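ORC1-type DNA replication protein 2 (Aeropyrum pernix, PDB 1W5T) binds DNA and ATP and takes part in regulating DNA replication as an archaeal Cdc6/Orc-type AAA+ ATPase. Local coordinates at residues A46-I58 and N178-L192. Residues are numbered along the deposited sequence; the frame is centred on the assembly and turned at random.
Sequences AGLSDVNMIYGSI and NRIGFLLVASDVRAL
Met53 meets Leu184 and Leu192 on one face of a strand pair, 51-56 with 180-186, the two segments running parallel with their axes at 19°. With CG anti to the backbone N (chi1 177°) the Met53 chain runs straight until chi3 bends it, bringing SD to 3.6 Å from Leu192 CD2 while CE packs on Leu184 CB. Leu192 CD1 reaches Tyr55 CE2 at 3.6 Å, the two side chains crossing at about a right angle. On the other face, Ile54 CG1 lies 4.0 Å from Leu183 CD2, and helix 65-82, which begins at the ATP-binding Lys65, covers both residues. Between the faces runs a parallel ladder, in which Leu184 is held through N to Asn52 O (2.8 Å) and through O to Ile54 N (2.9 Å). At the polar edge, one water bridges Gly56 O and Val189 N. Arg190 grips Asp188 side-on, NE to OD2 at 2.9 Å and NH2 to OD1, its NH1 pairs with Glu302, and Ile58 CG1 lies over a guanidinium face. Were Asp188 an alanine, Arg190 N would probably lose its side-chain capping bond and the guanidinium its side-on grip, leaving Glu302 to hold it. The chemistry implies an apolar P-loop ATPase core, with the Asp188-Arg190 pair where 51-56 leads into the nucleotide-binding loop.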
ATOM      1  N   ALA A  46     -23.766  -4.629  19.675  1.00 26.77           N
ATOM      2  CA  ALA A  46     -23.609  -5.720  18.725  1.00 25.82           C
ATOM      3  C   ALA A  46     -22.184  -6.257  18.573  1.00 25.58           C
ATOM      4  O   ALA A  46     -21.944  -7.090  17.706  1.00 26.70           O
ATOM      5  CB  ALA A  46     -24.166  -5.301  17.394  1.00 26.12           C
ATOM      6  N   GLY A  47     -21.265  -5.819  19.431  1.00 25.14           N
ATOM      7  CA  GLY A  47     -19.904  -6.330  19.480  1.00 24.17           C
ATOM      8  C   GLY A  47     -19.028  -5.835  18.334  1.00 23.68           C
ATOM      9  O   GLY A  47     -19.257  -4.730  17.834  1.00 23.32           O
ATOM     10  N   LEU A  48     -18.048  -6.657  17.935  1.00 22.70           N
ATOM     11  CA  LEU A  48     -17.071  -6.370  16.867  1.00 21.39           C
ATOM     12  C   LEU A  48     -17.085  -7.546  15.931  1.00 20.62           C
ATOM     13  O   LEU A  48     -16.884  -8.687  16.366  1.00 20.21           O
ATOM     14  CB  LEU A  48     -15.657  -6.273  17.455  1.00 21.46           C
ATOM     15  CG  LEU A  48     -14.771  -5.020  17.325  1.00 22.94           C
ATOM     16  CD1 LEU A  48     -13.373  -5.312  17.796  1.00 20.78           C
ATOM     17  CD2 LEU A  48     -14.728  -4.463  15.890  1.00 22.95           C
ATOM     18  N   SER A  49     -17.330  -7.291  14.650  1.00 19.80           N
ATOM     19  CA  SER A  49     -17.376  -8.363  13.654  1.00 18.98           C
ATOM     20  C   SER A  49     -17.154  -7.910  12.209  1.00 18.67           C
ATOM     21  O   SER A  49     -16.972  -8.763  11.312  1.00 19.15           O
ATOM     22  CB  SER A  49     -18.683  -9.113  13.725  1.00 18.29           C
ATOM     23  OG  SER A  49     -19.740  -8.204  13.588  1.00 19.89           O
ATOM     24  N   ASP A  50     -17.151  -6.595  11.976  1.00 17.45           N
ATOM     25  CA  ASP A  50     -16.991  -6.086  10.615  1.00 17.00           C
ATOM     26  C   ASP A  50     -15.634  -6.382   9.981  1.00 16.52           C
ATOM     27  O   ASP A  50     -14.608  -6.448  10.657  1.00 16.05           O
ATOM     28  CB  ASP A  50     -17.259  -4.590  10.571  1.00 17.82           C
ATOM     29  CG  ASP A  50     -18.717  -4.276  10.778  1.00 19.58           C
ATOM     30  OD1 ASP A  50     -19.110  -3.861  11.902  1.00 22.95           O
ATOM     31  OD2 ASP A  50     -19.546  -4.451   9.874  1.00 23.40           O
ATOM     32  N   VAL A  51     -15.649  -6.577   8.669  1.00 15.55           N
ATOM     33  CA  VAL A  51     -14.426  -6.768   7.911  1.00 14.23           C
ATOM     34  C   VAL A  51     -14.402  -5.656   6.891  1.00 14.43           C
ATOM     35  O   VAL A  51     -15.308  -5.552   6.066  1.00 14.63           O
ATOM     36  CB  VAL A  51     -14.406  -8.164   7.209  1.00 14.48           C
ATOM     37  CG1 VAL A  51     -13.237  -8.287   6.229  1.00 12.90           C
ATOM     38  CG2 VAL A  51     -14.390  -9.302   8.234  1.00 11.44           C
ATOM     39  N   ASN A  52     -13.379  -4.809   6.953  1.00 14.02           N
ATOM     40  CA  ASN A  52     -13.209  -3.741   5.955  1.00 13.18           C
ATOM     41  C   ASN A  52     -11.832  -3.789   5.275  1.00 12.25           C
ATOM     42  O   ASN A  52     -10.926  -4.435   5.743  1.00 12.89           O
ATOM     43  CB  ASN A  52     -13.462  -2.371   6.587  1.00 13.61           C
ATOM     44  CG  ASN A  52     -14.859  -2.246   7.209  1.00 13.35           C
ATOM     45  OD1 ASN A  52     -15.861  -2.530   6.570  1.00 13.23           O
ATOM     46  ND2 ASN A  52     -14.915  -1.783   8.455  1.00 13.31           N
ATOM     47  N   MET A  53     -11.673  -3.113   4.162  1.00 12.29           N
ATOM     48  CA  MET A  53     -10.413  -3.150   3.484  1.00 13.03           C
ATOM     49  C   MET A  53      -9.961  -1.765   3.058  1.00 12.54           C
ATOM     50  O   MET A  53     -10.780  -0.933   2.660  1.00 13.67           O
ATOM     51  CB  MET A  53     -10.484  -4.074   2.267  1.00 13.89           C
ATOM     52  CG  MET A  53      -9.192  -4.103   1.438  1.00 15.91           C
ATOM     53  SD  MET A  53      -9.197  -5.203   0.006  1.00 23.31           S
ATOM     54  CE  MET A  53      -8.880  -6.739   0.793  1.00 18.55           C
ATOM     55  N   ILE A  54      -8.647  -1.569   3.094  1.00 12.15           N
ATOM     56  CA  ILE A  54      -7.945  -0.416   2.534  1.00 12.13           C
ATOM     57  C   ILE A  54      -7.063  -0.954   1.453  1.00 12.40           C
ATOM     58  O   ILE A  54      -6.340  -1.921   1.695  1.00 13.04           O
ATOM     59  CB  ILE A  54      -7.041   0.232   3.617  1.00 12.03           C
ATOM     60  CG1 ILE A  54      -7.882   0.849   4.754  1.00 11.01           C
ATOM     61  CG2 ILE A  54      -6.078   1.251   2.968  1.00 11.57           C
ATOM     62  CD1 ILE A  54      -7.073   1.322   6.065  1.00  6.99           C
ATOM     63  N   TYR A  55      -7.119  -0.363   0.266  1.00 12.51           N
ATOM     64  CA  TYR A  55      -6.130  -0.642  -0.784  1.00 12.66           C
ATOM     65  C   TYR A  55      -5.640   0.667  -1.415  1.00 13.14           C
ATOM     66  O   TYR A  55      -6.263   1.714  -1.285  1.00 13.47           O
ATOM     67  CB  TYR A  55      -6.677  -1.633  -1.861  1.00 12.43           C
ATOM     68  CG  TYR A  55      -7.922  -1.154  -2.630  1.00 11.55           C
ATOM     69  CD1 TYR A  55      -7.824  -0.673  -3.947  1.00 10.66           C
ATOM     70  CD2 TYR A  55      -9.195  -1.187  -2.033  1.00 10.55           C
ATOM     71  CE1 TYR A  55      -8.978  -0.246  -4.665  1.00  9.41           C
ATOM     72  CE2 TYR A  55     -10.347  -0.779  -2.742  1.00 11.24           C
ATOM     73  CZ  TYR A  55     -10.209  -0.307  -4.050  1.00 11.82           C
ATOM     74  OH  TYR A  55     -11.319   0.100  -4.702  1.00 15.19           O
ATOM     75  N   GLY A  56      -4.503   0.608  -2.089  1.00 14.73           N
ATOM     76  CA  GLY A  56      -3.949   1.774  -2.753  1.00 15.39           C
ATOM     77  C   GLY A  56      -3.958   1.709  -4.262  1.00 16.43           C
ATOM     78  O   GLY A  56      -4.334   0.707  -4.859  1.00 16.49           O
ATOM     79  N   SER A  57      -3.557   2.798  -4.903  1.00 17.95           N
ATOM     80  CA  SER A  57      -3.444   2.787  -6.353  1.00 19.45           C
ATOM     81  C   SER A  57      -2.412   1.768  -6.766  1.00 20.25           C
ATOM     82  O   SER A  57      -1.468   1.441  -6.013  1.00 20.88           O
ATOM     83  CB  SER A  57      -3.132   4.154  -6.894  1.00 19.65           C
ATOM     84  OG  SER A  57      -4.182   5.021  -6.524  1.00 21.36           O
ATOM     85  N   ILE A  58      -2.633   1.205  -7.936  1.00 20.55           N
ATOM     86  CA  ILE A  58      -1.784   0.133  -8.421  1.00 20.94           C
ATOM     87  C   ILE A  58      -0.351   0.619  -8.763  1.00 21.22           C
ATOM     88  O   ILE A  58      -0.150   1.572  -9.514  1.00 21.21           O
ATOM     89  CB  ILE A  58      -2.478  -0.557  -9.623  1.00 21.15           C
ATOM     90  CG1 ILE A  58      -1.704  -1.787 -10.058  1.00 20.67           C
ATOM     91  CG2 ILE A  58      -2.640   0.401 -10.785  1.00 20.66           C
ATOM     92  CD1 ILE A  58      -2.586  -2.957 -10.333  1.00 24.06           C
ATOM     93  N   ASN A 178     -19.953 -11.316  19.552  1.00 18.11           N
ATOM     94  CA  ASN A 178     -18.885 -11.257  18.540  1.00 17.17           C
ATOM     95  C   ASN A 178     -17.788 -10.285  18.988  1.00 16.77           C
ATOM     96  O   ASN A 178     -18.080  -9.097  19.239  1.00 16.30           O
ATOM     97  CB  ASN A 178     -19.458 -10.778  17.211  1.00 16.91           C
ATOM     98  CG  ASN A 178     -20.553 -11.718  16.652  1.00 18.64           C
ATOM     99  OD1 ASN A 178     -20.677 -12.874  17.053  1.00 20.36           O
ATOM    100  ND2 ASN A 178     -21.336 -11.211  15.731  1.00 16.15           N
ATOM    101  N   ARG A 179     -16.535 -10.745  19.059  1.00 15.72           N
ATOM    102  CA  ARG A 179     -15.481  -9.899  19.638  1.00 15.92           C
ATOM    103  C   ARG A 179     -14.236  -9.721  18.787  1.00 15.72           C
ATOM    104  O   ARG A 179     -13.204  -9.304  19.303  1.00 16.25           O
ATOM    105  CB  ARG A 179     -15.060 -10.441  21.011  1.00 16.43           C
ATOM    106  CG  ARG A 179     -16.199 -10.760  21.944  1.00 15.94           C
ATOM    107  CD  ARG A 179     -15.702 -11.018  23.334  1.00 18.80           C
ATOM    108  NE  ARG A 179     -16.775 -11.179  24.279  1.00 17.57           N
ATOM    109  CZ  ARG A 179     -17.194 -10.297  25.149  1.00 20.35           C
ATOM    110  NH1 ARG A 179     -16.655  -9.077  25.282  1.00 20.32           N
ATOM    111  NH2 ARG A 179     -18.206 -10.672  25.923  1.00 22.07           N
ATOM    112  N   ILE A 180     -14.330 -10.032  17.499  1.00 15.42           N
ATOM    113  CA  ILE A 180     -13.182  -9.919  16.581  1.00 14.98           C
ATOM    114  C   ILE A 180     -13.614  -9.245  15.285  1.00 14.80           C
ATOM    115  O   ILE A 180     -14.536  -9.725  14.616  1.00 15.91           O
ATOM    116  CB  ILE A 180     -12.568 -11.297  16.219  1.00 14.35           C
ATOM    117  CG1 ILE A 180     -12.197 -12.101  17.458  1.00 13.14           C
ATOM    118  CG2 ILE A 180     -11.271 -11.086  15.420  1.00 14.49           C
ATOM    119  CD1 ILE A 180     -11.705 -13.455  17.110  1.00 12.09           C
ATOM    120  N   GLY A 181     -12.967  -8.140  14.935  1.00 13.56           N
ATOM    121  CA  GLY A 181     -13.173  -7.538  13.632  1.00 12.65           C
ATOM    122  C   GLY A 181     -11.860  -7.450  12.879  1.00 12.23           C
ATOM    123  O   GLY A 181     -10.800  -7.718  13.432  1.00 12.73           O
ATOM    124  N   PHE A 182     -11.932  -7.045  11.617  1.00 11.79           N
ATOM    125  CA  PHE A 182     -10.792  -7.085  10.727  1.00 11.44           C
ATOM    126  C   PHE A 182     -10.668  -5.864   9.883  1.00 10.69           C
ATOM    127  O   PHE A 182     -11.646  -5.334   9.420  1.00 11.59           O
ATOM    128  CB  PHE A 182     -10.905  -8.277   9.790  1.00 11.48           C
ATOM    129  CG  PHE A 182     -10.713  -9.581  10.469  1.00 10.17           C
ATOM    130  CD1 PHE A 182     -11.798 -10.330  10.832  1.00  8.84           C
ATOM    131  CD2 PHE A 182      -9.440 -10.068  10.732  1.00  9.08           C
ATOM    132  CE1 PHE A 182     -11.638 -11.558  11.438  1.00 10.67           C
ATOM    133  CE2 PHE A 182      -9.277 -11.292  11.386  1.00  8.95           C
ATOM    134  CZ  PHE A 182     -10.388 -12.033  11.726  1.00  9.76           C
ATOM    135  N   LEU A 183      -9.436  -5.431   9.686  1.00  9.74           N
ATOM    136  CA  LEU A 183      -9.133  -4.383   8.749  1.00  9.26           C
ATOM    137  C   LEU A 183      -8.075  -4.997   7.847  1.00  9.35           C
ATOM    138  O   LEU A 183      -6.950  -5.253   8.292  1.00  9.17           O
ATOM    139  CB  LEU A 183      -8.571  -3.187   9.490  1.00  8.36           C
ATOM    140  CG  LEU A 183      -8.894  -1.803   8.942  1.00 10.06           C
ATOM    141  CD1 LEU A 183      -7.886  -0.779   9.348  1.00  4.82           C
ATOM    142  CD2 LEU A 183      -9.236  -1.694   7.461  1.00  6.27           C
ATOM    143  N   LEU A 184      -8.443  -5.303   6.610  1.00  9.41           N
ATOM    144  CA  LEU A 184      -7.473  -5.906   5.670  1.00  9.92           C
ATOM    145  C   LEU A 184      -6.797  -4.761   4.947  1.00 10.85           C
ATOM    146  O   LEU A 184      -7.445  -3.756   4.631  1.00 11.00           O
ATOM    147  CB  LEU A 184      -8.185  -6.803   4.674  1.00  9.36           C
ATOM    148  CG  LEU A 184      -9.241  -7.774   5.275  1.00 12.85           C
ATOM    149  CD1 LEU A 184      -9.893  -8.719   4.226  1.00 10.63           C
ATOM    150  CD2 LEU A 184      -8.621  -8.610   6.395  1.00 11.15           C
ATOM    151  N   VAL A 185      -5.494  -4.855   4.726  1.00 11.33           N
ATOM    152  CA  VAL A 185      -4.812  -3.817   3.935  1.00 11.05           C
ATOM    153  C   VAL A 185      -4.081  -4.501   2.805  1.00 11.09           C
ATOM    154  O   VAL A 185      -3.276  -5.348   3.107  1.00 11.20           O
ATOM    155  CB  VAL A 185      -3.807  -3.050   4.797  1.00 11.09           C
ATOM    156  CG1 VAL A 185      -3.093  -1.972   3.981  1.00  9.60           C
ATOM    157  CG2 VAL A 185      -4.496  -2.452   6.019  1.00  8.70           C
ATOM    158  N   ALA A 186      -4.398  -4.155   1.542  1.00 11.74           N
ATOM    159  CA  ALA A 186      -3.840  -4.795   0.347  1.00 12.20           C
ATOM    160  C   ALA A 186      -3.163  -3.762  -0.530  1.00 12.51           C
ATOM    161  O   ALA A 186      -3.459  -2.606  -0.450  1.00 12.54           O
ATOM    162  CB  ALA A 186      -4.897  -5.509  -0.460  1.00 11.60           C
ATOM    163  N   SER A 187      -2.264  -4.183  -1.405  1.00 13.42           N
ATOM    164  CA  SER A 187      -1.509  -3.169  -2.163  1.00 14.31           C
ATOM    165  C   SER A 187      -2.342  -2.435  -3.210  1.00 14.19           C
ATOM    166  O   SER A 187      -2.088  -1.264  -3.492  1.00 15.35           O
ATOM    167  CB  SER A 187      -0.253  -3.765  -2.782  1.00 13.30           C
ATOM    168  OG  SER A 187      -0.650  -4.825  -3.603  1.00 14.82           O
ATOM    169  N   ASP A 188      -3.355  -3.111  -3.743  1.00 14.06           N
ATOM    170  CA  ASP A 188      -4.159  -2.548  -4.802  1.00 14.39           C
ATOM    171  C   ASP A 188      -5.412  -3.412  -5.072  1.00 13.99           C
ATOM    172  O   ASP A 188      -5.588  -4.479  -4.464  1.00 13.12           O
ATOM    173  CB  ASP A 188      -3.282  -2.396  -6.060  1.00 14.39           C
ATOM    174  CG  ASP A 188      -2.682  -3.706  -6.504  1.00 16.32           C
ATOM    175  OD1 ASP A 188      -1.465  -3.936  -6.301  1.00 20.09           O
ATOM    176  OD2 ASP A 188      -3.376  -4.602  -7.030  1.00 18.90           O
ATOM    177  N   VAL A 189      -6.273  -2.910  -5.955  1.00 14.20           N
ATOM    178  CA  VAL A 189      -7.542  -3.516  -6.358  1.00 14.46           C
ATOM    179  C   VAL A 189      -7.493  -5.023  -6.802  1.00 15.49           C
ATOM    180  O   VAL A 189      -8.478  -5.747  -6.626  1.00 15.92           O
ATOM    181  CB  VAL A 189      -8.201  -2.631  -7.464  1.00 14.19           C
ATOM    182  CG1 VAL A 189      -7.551  -2.852  -8.832  1.00 12.88           C
ATOM    183  CG2 VAL A 189      -9.682  -2.864  -7.535  1.00 14.29           C
ATOM    184  N   ARG A 190      -6.359  -5.498  -7.330  1.00 16.16           N
ATOM    185  CA  ARG A 190      -6.236  -6.892  -7.825  1.00 16.61           C
ATOM    186  C   ARG A 190      -6.554  -7.900  -6.722  1.00 16.82           C
ATOM    187  O   ARG A 190      -7.100  -8.961  -7.006  1.00 15.99           O
ATOM    188  CB  ARG A 190      -4.846  -7.218  -8.437  1.00 16.50           C
ATOM    189  CG  ARG A 190      -4.472  -6.420  -9.697  1.00 17.32           C
ATOM    190  CD  ARG A 190      -3.005  -6.595 -10.149  1.00 18.31           C
ATOM    191  NE  ARG A 190      -2.068  -6.013  -9.181  1.00 17.52           N
ATOM    192  CZ  ARG A 190      -0.766  -6.187  -9.195  1.00 18.64           C
ATOM    193  NH1 ARG A 190      -0.190  -6.920 -10.159  1.00 16.79           N
ATOM    194  NH2 ARG A 190      -0.031  -5.597  -8.265  1.00 15.19           N
ATOM    195  N   ALA A 191      -6.230  -7.548  -5.480  1.00 17.00           N
ATOM    196  CA  ALA A 191      -6.630  -8.351  -4.331  1.00 18.12           C
ATOM    197  C   ALA A 191      -8.144  -8.571  -4.303  1.00 18.45           C
ATOM    198  O   ALA A 191      -8.598  -9.680  -4.066  1.00 17.60           O
ATOM    199  CB  ALA A 191      -6.170  -7.743  -3.049  1.00 17.53           C
ATOM    200  N   LEU A 192      -8.898  -7.505  -4.562  1.00 19.94           N
ATOM    201  CA  LEU A 192     -10.349  -7.591  -4.610  1.00 22.14           C
ATOM    202  C   LEU A 192     -10.788  -8.413  -5.840  1.00 23.73           C
ATOM    203  O   LEU A 192     -11.627  -9.304  -5.703  1.00 22.63           O
ATOM    204  CB  LEU A 192     -10.978  -6.185  -4.631  1.00 22.22           C
ATOM    205  CG  LEU A 192     -10.943  -5.413  -3.305  1.00 22.20           C
ATOM    206  CD1 LEU A 192     -11.506  -4.068  -3.485  1.00 20.82           C
ATOM    207  CD2 LEU A 192     -11.745  -6.202  -2.268  1.00 21.35           C
TER
HETATM  208  O   HOH W   1      -5.856  -0.375  -6.924  1.00 14.65           O